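Local coordinates for S-M checkpoint control protein RAD4 (Schizosaccharomyces pombe, PDB 4BMD) that is essential for DNA replication and for the checkpoint control that couples S and M phases, acting as a signalling adaptor; this piece holds its third and fourth BRCT domains, at residues L16-L20 with G40-L46; T71-W76 with L94-F98; I112-G116 with T159-I163. All blocks are in the same frame, centred on the assembly; numbering follows the deposited sequence.

Interaction 1 of 3, residues L16-L20 with G40-L46; sequences LTFYL and GQISEFL
Tyr19 has CG anti to the backbone N (chi1 171°), and Leu46 sets CG anti to its own carbonyl carbon (chi1 -67°); together these torsions bring a methyl over the ring face. Leu46 CD2 sits 3.4 Å from the centroid of the Tyr19 ring, only 7° off its normal, which makes a CH-pi contact over the middle of one face. The two side chains cross at about a right angle. At the ring edge, near its plane, Tyr19 CE1 lies 3.7 Å from Glu44 O, so the backbone following the strand wraps round the aromatic group. That turn is tied by Ser43, whose OG accepts from Phe45 N at 3.1 Å, an ST turn.

Upstream, the backbones run side by side as parallel strands. Gln41 N gives a nearly straight bond to Leu16 O at 2.9 Å. Phe18 uses both its N and its O toward this neighbour: its N donates to Gln41 O at 2.7 Å and its O accepts from Ser43 N at 3.0 Å. Past the last bond the chains diverge, and a water bridges them, accepting from Leu20 N and donating to Ser43 O.

On the face carrying Phe18 and Ile42, Leu20 CD1 meets Ile42 CD1 at 3.7 Å, the two branches crossing squarely. Helix 25-36 covers this face, with Leu35 against both Phe18 and Ile42. Thr17, on the other face with Gln41, has CG2 4.0 Å from Ser43 CB, and a second water sits between Thr17 OG1, weakly held, and Gln41 OE1. Strand 17-20, helix 25-36 and strand 41-42 form a beta-alpha-beta unit, the opening element of the BRCT fold, with strand 41-42 at the edge of the four-stranded parallel sheet.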
loop_
_atom_site.group_PDB
_atom_site.type_symbol
_atom_site.label_atom_id
_atom_site.label_comp_id
_atom_site.label_asym_id
_atom_site.label_seq_id
_atom_site.Cartn_x
_atom_site.Cartn_y
_atom_site.Cartn_z
ATOM N N LEU A 16 -15.066 18.212 6.114
ATOM C CA LEU A 16 -15.094 16.923 5.431
ATOM C C LEU A 16 -15.846 15.879 6.250
ATOM O O LEU A 16 -15.622 15.737 7.452
ATOM C CB LEU A 16 -13.675 16.432 5.138
ATOM C CG LEU A 16 -12.840 17.250 4.151
ATOM C CD1 LEU A 16 -11.511 16.560 3.880
ATOM C CD2 LEU A 16 -13.601 17.478 2.856
ATOM N N THR A 17 -16.739 15.151 5.589
ATOM C CA THR A 17 -17.487 14.085 6.244
ATOM C C THR A 17 -17.069 12.730 5.682
ATOM O O THR A 17 -16.991 12.548 4.465
ATOM C CB THR A 17 -19.005 14.267 6.073
ATOM O OG1 THR A 17 -19.366 15.614 6.402
ATOM C CG2 THR A 17 -19.764 13.307 6.977
ATOM N N PHE A 18 -16.800 11.782 6.573
ATOM C CA PHE A 18 -16.310 10.471 6.170
ATOM C C PHE A 18 -17.304 9.358 6.480
ATOM O O PHE A 18 -18.047 9.424 7.459
ATOM C CB PHE A 18 -14.967 10.173 6.844
ATOM C CG PHE A 18 -13.865 11.110 6.439
ATOM C CD1 PHE A 18 -13.661 12.297 7.123
ATOM C CD2 PHE A 18 -13.033 10.802 5.376
ATOM C CE1 PHE A 18 -12.648 13.162 6.752
ATOM C CE2 PHE A 18 -12.019 11.663 5.000
ATOM C CZ PHE A 18 -11.826 12.845 5.689
ATOM N N TYR A 19 -17.305 8.336 5.632
ATOM C CA TYR A 19 -18.157 7.168 5.812
ATOM C C TYR A 19 -17.284 5.923 5.940
ATOM O O TYR A 19 -16.627 5.516 4.982
ATOM C CB TYR A 19 -19.119 7.035 4.630
ATOM C CG TYR A 19 -19.918 5.749 4.588
ATOM C CD1 TYR A 19 -21.126 5.637 5.264
ATOM C CD2 TYR A 19 -19.476 4.657 3.850
ATOM C CE1 TYR A 19 -21.863 4.467 5.219
ATOM C CE2 TYR A 19 -20.207 3.485 3.799
ATOM C CZ TYR A 19 -21.399 3.394 4.485
ATOM O OH TYR A 19 -22.128 2.227 4.432
ATOM N N LEU A 20 -17.278 5.325 7.128
ATOM C CA LEU A 20 -16.442 4.161 7.397
ATOM C C LEU A 20 -17.203 2.870 7.114
ATOM O O LEU A 20 -18.252 2.617 7.705
ATOM C CB LEU A 20 -15.955 4.181 8.847
ATOM C CG LEU A 20 -15.410 5.521 9.349
ATOM C CD1 LEU A 20 -14.933 5.399 10.789
ATOM C CD2 LEU A 20 -14.294 6.035 8.450
ATOM N N GLY A 40 -12.567 16.484 11.108
ATOM C CA GLY A 40 -13.414 15.674 10.254
ATOM C C GLY A 40 -14.618 15.109 10.981
ATOM O O GLY A 40 -14.543 14.787 12.167
ATOM N N GLN A 41 -15.734 14.992 10.267
ATOM C CA GLN A 41 -16.943 14.402 10.830
ATOM C C GLN A 41 -17.218 13.036 10.213
ATOM O O GLN A 41 -16.688 12.708 9.152
ATOM C CB GLN A 41 -18.144 15.327 10.628
ATOM C CG GLN A 41 -18.059 16.632 11.400
ATOM C CD GLN A 41 -19.305 17.481 11.240
ATOM O OE1 GLN A 41 -20.253 17.090 10.561
ATOM N NE2 GLN A 41 -19.307 18.652 11.869
ATOM N N ILE A 42 -18.046 12.241 10.882
ATOM C CA ILE A 42 -18.343 10.889 10.426
ATOM C C ILE A 42 -19.843 10.605 10.416
ATOM O O ILE A 42 -20.543 10.868 11.394
ATOM C CB ILE A 42 -17.629 9.833 11.298
ATOM C CG1 ILE A 42 -16.113 10.015 11.218
ATOM C CG2 ILE A 42 -18.020 8.424 10.871
ATOM C CD1 ILE A 42 -15.331 8.937 11.918
ATOM N N SER A 43 -20.329 10.067 9.302
ATOM C CA SER A 43 -21.731 9.692 9.175
ATOM C C SER A 43 -21.867 8.214 8.833
ATOM O O SER A 43 -21.031 7.653 8.123
ATOM C CB SER A 43 -22.417 10.540 8.101
ATOM O OG SER A 43 -23.749 10.106 7.886
ATOM N N GLU A 44 -22.922 7.584 9.338
ATOM C CA GLU A 44 -23.173 6.178 9.046
ATOM C C GLU A 44 -24.160 6.029 7.893
ATOM O O GLU A 44 -24.644 4.932 7.612
ATOM C CB GLU A 44 -23.681 5.447 10.289
ATOM C CG GLU A 44 -22.684 5.429 11.436
ATOM C CD GLU A 44 -23.133 4.566 12.599
ATOM O OE1 GLU A 44 -24.193 3.915 12.491
ATOM O OE2 GLU A 44 -22.421 4.537 13.627
ATOM N N PHE A 45 -24.450 7.141 7.226
ATOM C CA PHE A 45 -25.353 7.132 6.084
ATOM C C PHE A 45 -24.651 7.652 4.841
ATOM O O PHE A 45 -23.814 8.554 4.918
ATOM C CB PHE A 45 -26.583 7.996 6.362
ATOM C CG PHE A 45 -27.154 7.817 7.736
ATOM C CD1 PHE A 45 -27.840 6.664 8.072
ATOM C CD2 PHE A 45 -27.011 8.809 8.688
ATOM C CE1 PHE A 45 -28.367 6.501 9.337
ATOM C CE2 PHE A 45 -27.537 8.653 9.954
ATOM C CZ PHE A 45 -28.216 7.500 10.277
ATOM N N LEU A 46 -24.997 7.081 3.694
ATOM C CA LEU A 46 -24.512 7.585 2.419
ATOM C C LEU A 46 -25.425 8.701 1.925
ATOM O O LEU A 46 -26.613 8.483 1.684
ATOM C CB LEU A 46 -24.440 6.458 1.388
ATOM C CG LEU A 46 -23.407 5.364 1.654
ATOM C CD1 LEU A 46 -23.505 4.266 0.604
ATOM C CD2 LEU A 46 -22.006 5.957 1.686
HETATM O O HOH W 1 -21.736 15.494 8.697
HETATM O O HOH W 2 -19.559 5.437 9.082
#

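Interaction 2 of 3, residues T71-W76 with L94-F98; sequences TVNEWW and LAKPF
Val72 and Lys96 approach with their CA atoms 4.5 Å apart where the irregular segment 94-98 passes the end of strand 71-73, and Ala95 comes equally close to Trp76 at the first turn of the following helix. At this junction Asn73 is the N-cap of helix 74-82, and its backbone and side chain both also grip the passing loop.

Asn73 N donates to Ala95 O at 2.8 Å, a nearly straight bond that arrives above the carbonyl plane. Its CG stands between the backbone N and the carbonyl carbon (chi1 60°), and this turns the amide both back to the helix and out to the loop. OD1 accepts weakly from Trp75 N and Trp76 N. ND2 donates to Leu94 O at 2.6 Å; that oxygen lies in the amide plane, although the donor sits 38° out of the carbonyl plane. The one strong bond from ND2, with the weak ones to OD1, probably sets how the buried amide is turned.

Trp75 leans over the loop and also stacks with His57 and His124. Its six-membered ring and the Phe98 ring are turned 29° from each other but slid apart, centroids 5.8 Å away, so they meet at CZ3 of Trp75 and CZ of Phe98. Leu94 CD2 lies over the centre of one face of the Phe98 ring. Leu94 and Phe98 also touch helices 119-131 and 177-185 of the next BRCT repeat, so the loop takes part in joining the two repeats. On the strand side, Thr71 CG2 rests 3.9 Å from Pro97 CG, the two groups crossing at about a right angle.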
loop_
_atom_site.group_PDB
_atom_site.type_symbol
_atom_site.label_atom_id
_atom_site.label_comp_id
_atom_site.label_asym_id
_atom_site.label_seq_id
_atom_site.Cartn_x
_atom_site.Cartn_y
_atom_site.Cartn_z
ATOM N N THR A 71 -13.516 6.652 -3.276
ATOM C CA THR A 71 -13.258 5.591 -2.315
ATOM C C THR A 71 -11.768 5.420 -2.045
ATOM O O THR A 71 -10.970 5.294 -2.972
ATOM C CB THR A 71 -13.843 4.254 -2.808
ATOM O OG1 THR A 71 -15.263 4.377 -2.950
ATOM C CG2 THR A 71 -13.532 3.140 -1.828
ATOM N N VAL A 72 -11.404 5.428 -0.768
ATOM C CA VAL A 72 -10.018 5.238 -0.355
ATOM C C VAL A 72 -9.955 4.262 0.813
ATOM O O VAL A 72 -10.982 3.933 1.407
ATOM C CB VAL A 72 -9.380 6.566 0.096
ATOM C CG1 VAL A 72 -9.370 7.577 -1.040
ATOM C CG2 VAL A 72 -10.118 7.123 1.303
ATOM N N ASN A 73 -8.755 3.795 1.141
ATOM C CA ASN A 73 -8.573 3.016 2.363
ATOM C C ASN A 73 -8.032 3.882 3.496
ATOM O O ASN A 73 -7.746 5.062 3.292
ATOM C CB ASN A 73 -7.710 1.764 2.132
ATOM C CG ASN A 73 -6.311 2.085 1.637
ATOM O OD1 ASN A 73 -5.727 3.113 1.980
ATOM N ND2 ASN A 73 -5.762 1.190 0.824
ATOM N N GLU A 74 -7.889 3.303 4.685
ATOM C CA GLU A 74 -7.466 4.076 5.851
ATOM C C GLU A 74 -6.036 4.598 5.716
ATOM O O GLU A 74 -5.653 5.554 6.388
ATOM C CB GLU A 74 -7.620 3.269 7.145
ATOM C CG GLU A 74 -6.563 2.198 7.364
ATOM C CD GLU A 74 -7.002 0.831 6.880
ATOM O OE1 GLU A 74 -7.690 0.754 5.840
ATOM O OE2 GLU A 74 -6.661 -0.168 7.547
ATOM N N TRP A 75 -5.254 3.975 4.840
ATOM C CA TRP A 75 -3.876 4.403 4.616
ATOM C C TRP A 75 -3.824 5.766 3.931
ATOM O O TRP A 75 -2.820 6.473 4.014
ATOM C CB TRP A 75 -3.106 3.356 3.807
ATOM C CG TRP A 75 -2.791 2.116 4.591
ATOM C CD1 TRP A 75 -2.960 1.930 5.932
ATOM C CD2 TRP A 75 -2.253 0.889 4.081
ATOM N NE1 TRP A 75 -2.561 0.665 6.290
ATOM C CE2 TRP A 75 -2.123 0.006 5.172
ATOM C CE3 TRP A 75 -1.869 0.452 2.809
ATOM C CZ2 TRP A 75 -1.625 -1.289 5.029
ATOM C CZ3 TRP A 75 -1.377 -0.833 2.670
ATOM C CH2 TRP A 75 -1.259 -1.688 3.773
ATOM N N TRP A 76 -4.913 6.128 3.259
ATOM C CA TRP A 76 -5.040 7.450 2.658
ATOM C C TRP A 76 -5.087 8.507 3.756
ATOM O O TRP A 76 -4.515 9.589 3.617
ATOM C CB TRP A 76 -6.303 7.523 1.797
ATOM C CG TRP A 76 -6.582 8.880 1.217
ATOM C CD1 TRP A 76 -6.197 9.344 -0.007
ATOM C CD2 TRP A 76 -7.318 9.944 1.835
ATOM N NE1 TRP A 76 -6.643 10.630 -0.188
ATOM C CE2 TRP A 76 -7.333 11.022 0.929
ATOM C CE3 TRP A 76 -7.963 10.089 3.069
ATOM C CZ2 TRP A 76 -7.968 12.230 1.216
ATOM C CZ3 TRP A 76 -8.591 11.289 3.352
ATOM C CH2 TRP A 76 -8.589 12.343 2.430
ATOM N N LEU A 94 -1.561 2.406 -3.014
ATOM C CA LEU A 94 -1.852 1.749 -1.743
ATOM C C LEU A 94 -2.914 2.493 -0.936
ATOM O O LEU A 94 -3.400 1.989 0.075
ATOM C CB LEU A 94 -0.574 1.588 -0.913
ATOM C CG LEU A 94 0.498 0.661 -1.490
ATOM C CD1 LEU A 94 1.714 0.610 -0.580
ATOM C CD2 LEU A 94 -0.060 -0.734 -1.715
ATOM N N ALA A 95 -3.271 3.692 -1.386
ATOM C CA ALA A 95 -4.267 4.500 -0.691
ATOM C C ALA A 95 -5.680 4.147 -1.149
ATOM O O ALA A 95 -6.665 4.630 -0.593
ATOM C CB ALA A 95 -3.988 5.981 -0.899
ATOM N N LYS A 96 -5.765 3.305 -2.173
ATOM C CA LYS A 96 -7.043 2.812 -2.669
ATOM C C LYS A 96 -7.180 1.338 -2.320
ATOM O O LYS A 96 -6.183 0.682 -2.016
ATOM C CB LYS A 96 -7.125 2.988 -4.186
ATOM C CG LYS A 96 -7.353 4.412 -4.638
ATOM C CD LYS A 96 -7.432 4.497 -6.154
ATOM C CE LYS A 96 -6.143 4.018 -6.804
ATOM N NZ LYS A 96 -4.971 4.841 -6.391
ATOM N N PRO A 97 -8.418 0.811 -2.347
ATOM C CA PRO A 97 -8.604 -0.633 -2.192
ATOM C C PRO A 97 -7.815 -1.380 -3.259
ATOM O O PRO A 97 -7.960 -1.084 -4.446
ATOM C CB PRO A 97 -10.104 -0.814 -2.423
ATOM C CG PRO A 97 -10.699 0.479 -1.998
ATOM C CD PRO A 97 -9.703 1.531 -2.394
ATOM N N PHE A 98 -6.981 -2.326 -2.838
ATOM C CA PHE A 98 -6.094 -3.020 -3.763
ATOM C C PHE A 98 -6.081 -4.524 -3.542
ATOM O O PHE A 98 -5.741 -5.286 -4.446
ATOM C CB PHE A 98 -4.667 -2.473 -3.643
ATOM C CG PHE A 98 -4.064 -2.641 -2.274
ATOM C CD1 PHE A 98 -3.429 -3.821 -1.917
ATOM C CD2 PHE A 98 -4.124 -1.613 -1.348
ATOM C CE1 PHE A 98 -2.877 -3.976 -0.659
ATOM C CE2 PHE A 98 -3.570 -1.761 -0.089
ATOM C CZ PHE A 98 -2.947 -2.945 0.255
#

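Interaction 3 of 3, residues I112-G116 with T159-I163; sequences IHLTG and TRFKI
Thr115 and Thr159 bring strand 112-115 and helix 159-163 together, the axes running 148° apart in direction and 9.6 Å from each other at closest approach. Polar side chains link them.

Thr115 holds OG1 anti to the backbone N (chi1 180°), aiming it at the helix, where it shares a 2.8 Å hydrogen bond with Thr159 OG1; either hydroxyl could be the donor. Lys162 stretches out fully extended from the helix, passing its CD 3.7 Å from Thr115 OG1. Its NZ then reaches the edge of the His113 ring, only 14° out of the plane, and donates to NE2 at 3.0 Å. A water accepts from Lys162 NZ at 2.8 Å and also bonds Thr115 OG1 at 2.9 Å, closing the link between lysine and threonine. Outside the pair, His113 ND1 bonds His137 O and Thr159 OG1 bonds Ser156 OG.

With NE2 accepting and ND1 facing a carbonyl, His113 is probably neutral and protonated on ND1, which would leave the positive charge on Lys162. Thr115 at the end of the strand and Gly116 just after it, faced by a helix lysine, resemble the Thr/Ser-Gly and helix-lysine arrangement of phosphate-binding BRCT domains, so a similar pocket is plausible here, with His113 probably positioning the lysine.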
loop_
_atom_site.group_PDB
_atom_site.type_symbol
_atom_site.label_atom_id
_atom_site.label_comp_id
_atom_site.label_asym_id
_atom_site.label_seq_id
_atom_site.Cartn_x
_atom_site.Cartn_y
_atom_site.Cartn_z
ATOM N N ILE A 112 10.831 -11.479 0.160
ATOM C CA ILE A 112 11.155 -10.186 -0.435
ATOM C C ILE A 112 11.842 -9.232 0.539
ATOM O O ILE A 112 11.409 -9.075 1.680
ATOM C CB ILE A 112 9.885 -9.497 -0.989
ATOM C CG1 ILE A 112 9.096 -10.457 -1.881
ATOM C CG2 ILE A 112 10.244 -8.228 -1.752
ATOM C CD1 ILE A 112 7.839 -9.852 -2.472
ATOM N N HIS A 113 12.916 -8.598 0.076
ATOM C CA HIS A 113 13.571 -7.539 0.832
ATOM C C HIS A 113 13.453 -6.218 0.079
ATOM O O HIS A 113 13.654 -6.168 -1.135
ATOM C CB HIS A 113 15.043 -7.871 1.085
ATOM C CG HIS A 113 15.795 -6.775 1.771
ATOM N ND1 HIS A 113 15.512 -6.370 3.058
ATOM C CD2 HIS A 113 16.809 -5.986 1.344
ATOM C CE1 HIS A 113 16.324 -5.384 3.397
ATOM N NE2 HIS A 113 17.121 -5.131 2.374
ATOM N N LEU A 114 13.130 -5.152 0.804
ATOM C CA LEU A 114 12.890 -3.848 0.193
ATOM C C LEU A 114 14.074 -2.904 0.380
ATOM O O LEU A 114 14.697 -2.879 1.440
ATOM C CB LEU A 114 11.631 -3.214 0.790
ATOM C CG LEU A 114 10.382 -4.095 0.830
ATOM C CD1 LEU A 114 9.246 -3.395 1.566
ATOM C CD2 LEU A 114 9.956 -4.477 -0.576
ATOM N N THR A 115 14.374 -2.122 -0.653
ATOM C CA THR A 115 15.445 -1.135 -0.577
ATOM C C THR A 115 15.075 0.149 -1.322
ATOM O O THR A 115 14.523 0.105 -2.421
ATOM C CB THR A 115 16.785 -1.699 -1.111
ATOM O OG1 THR A 115 17.803 -0.693 -1.024
ATOM C CG2 THR A 115 16.648 -2.154 -2.559
ATOM N N GLY A 116 15.368 1.292 -0.707
ATOM C CA GLY A 116 15.078 2.579 -1.314
ATOM C C GLY A 116 13.784 3.206 -0.823
ATOM O O GLY A 116 13.441 4.319 -1.218
ATOM N N THR A 159 21.643 1.073 -1.128
ATOM C CA THR A 159 20.858 0.422 -2.170
ATOM C C THR A 159 21.762 -0.200 -3.231
ATOM O O THR A 159 21.549 -1.339 -3.648
ATOM C CB THR A 159 19.873 1.406 -2.834
ATOM O OG1 THR A 159 18.829 1.735 -1.910
ATOM C CG2 THR A 159 19.253 0.795 -4.081
ATOM N N ARG A 160 22.777 0.548 -3.657
ATOM C CA ARG A 160 23.724 0.052 -4.649
ATOM C C ARG A 160 24.471 -1.177 -4.140
ATOM O O ARG A 160 24.744 -2.104 -4.902
ATOM C CB ARG A 160 24.714 1.150 -5.049
ATOM C CG ARG A 160 24.062 2.369 -5.681
ATOM C CD ARG A 160 25.101 3.324 -6.247
ATOM N NE ARG A 160 24.491 4.536 -6.787
ATOM C CZ ARG A 160 24.008 4.645 -8.021
ATOM N NH1 ARG A 160 24.057 3.612 -8.849
ATOM N NH2 ARG A 160 23.472 5.789 -8.425
ATOM N N PHE A 161 24.799 -1.180 -2.851
ATOM C CA PHE A 161 25.471 -2.321 -2.233
ATOM C C PHE A 161 24.588 -3.559 -2.290
ATOM O O PHE A 161 25.041 -4.641 -2.665
ATOM C CB PHE A 161 25.826 -2.022 -0.775
ATOM C CG PHE A 161 26.993 -1.095 -0.609
ATOM C CD1 PHE A 161 27.888 -0.891 -1.645
ATOM C CD2 PHE A 161 27.200 -0.432 0.590
ATOM C CE1 PHE A 161 28.965 -0.040 -1.491
ATOM C CE2 PHE A 161 28.275 0.422 0.751
ATOM C CZ PHE A 161 29.159 0.617 -0.291
ATOM N N LYS A 162 23.325 -3.391 -1.910
ATOM C CA LYS A 162 22.371 -4.493 -1.889
ATOM C C LYS A 162 22.161 -5.076 -3.280
ATOM O O LYS A 162 22.004 -6.286 -3.434
ATOM C CB LYS A 162 21.036 -4.039 -1.295
ATOM C CG LYS A 162 21.101 -3.684 0.182
ATOM C CD LYS A 162 19.741 -3.261 0.711
ATOM C CE LYS A 162 19.807 -2.912 2.189
ATOM N NZ LYS A 162 18.487 -2.468 2.719
ATOM N N ILE A 163 22.163 -4.210 -4.288
ATOM C CA ILE A 163 22.003 -4.644 -5.672
ATOM C C ILE A 163 23.172 -5.521 -6.108
ATOM O O ILE A 163 22.975 -6.582 -6.702
ATOM C CB ILE A 163 21.856 -3.441 -6.625
ATOM C CG1 ILE A 163 20.531 -2.721 -6.367
ATOM C CG2 ILE A 163 21.936 -3.890 -8.075
ATOM C CD1 ILE A 163 20.326 -1.483 -7.213
HETATM O O HOH W 3 17.947 0.106 1.808
#

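Overall arrangement
The three contacts follow one another along the chain, each closing before the next opens. Interaction 1 and segment 71-76 of interaction 2 belong to the third BRCT repeat, and segment 94-98 is in the loop that follows. The two contacts reach opposite edges of one parallel sheet, in strands 41-42 and 71-73; their centres are 16 Å apart, and they touch where Phe18 CE2 packs on Trp76 CZ3 at 3.8 Å. Interaction 3 lies on a second sheet of the same strand order, its centre 26 Å from interaction 2 and 41 Å from interaction 1. Interactions 1 and 3 lie on opposite sides of the chain's centre, with the possible phosphate pocket of interaction 3 in the fourth repeat.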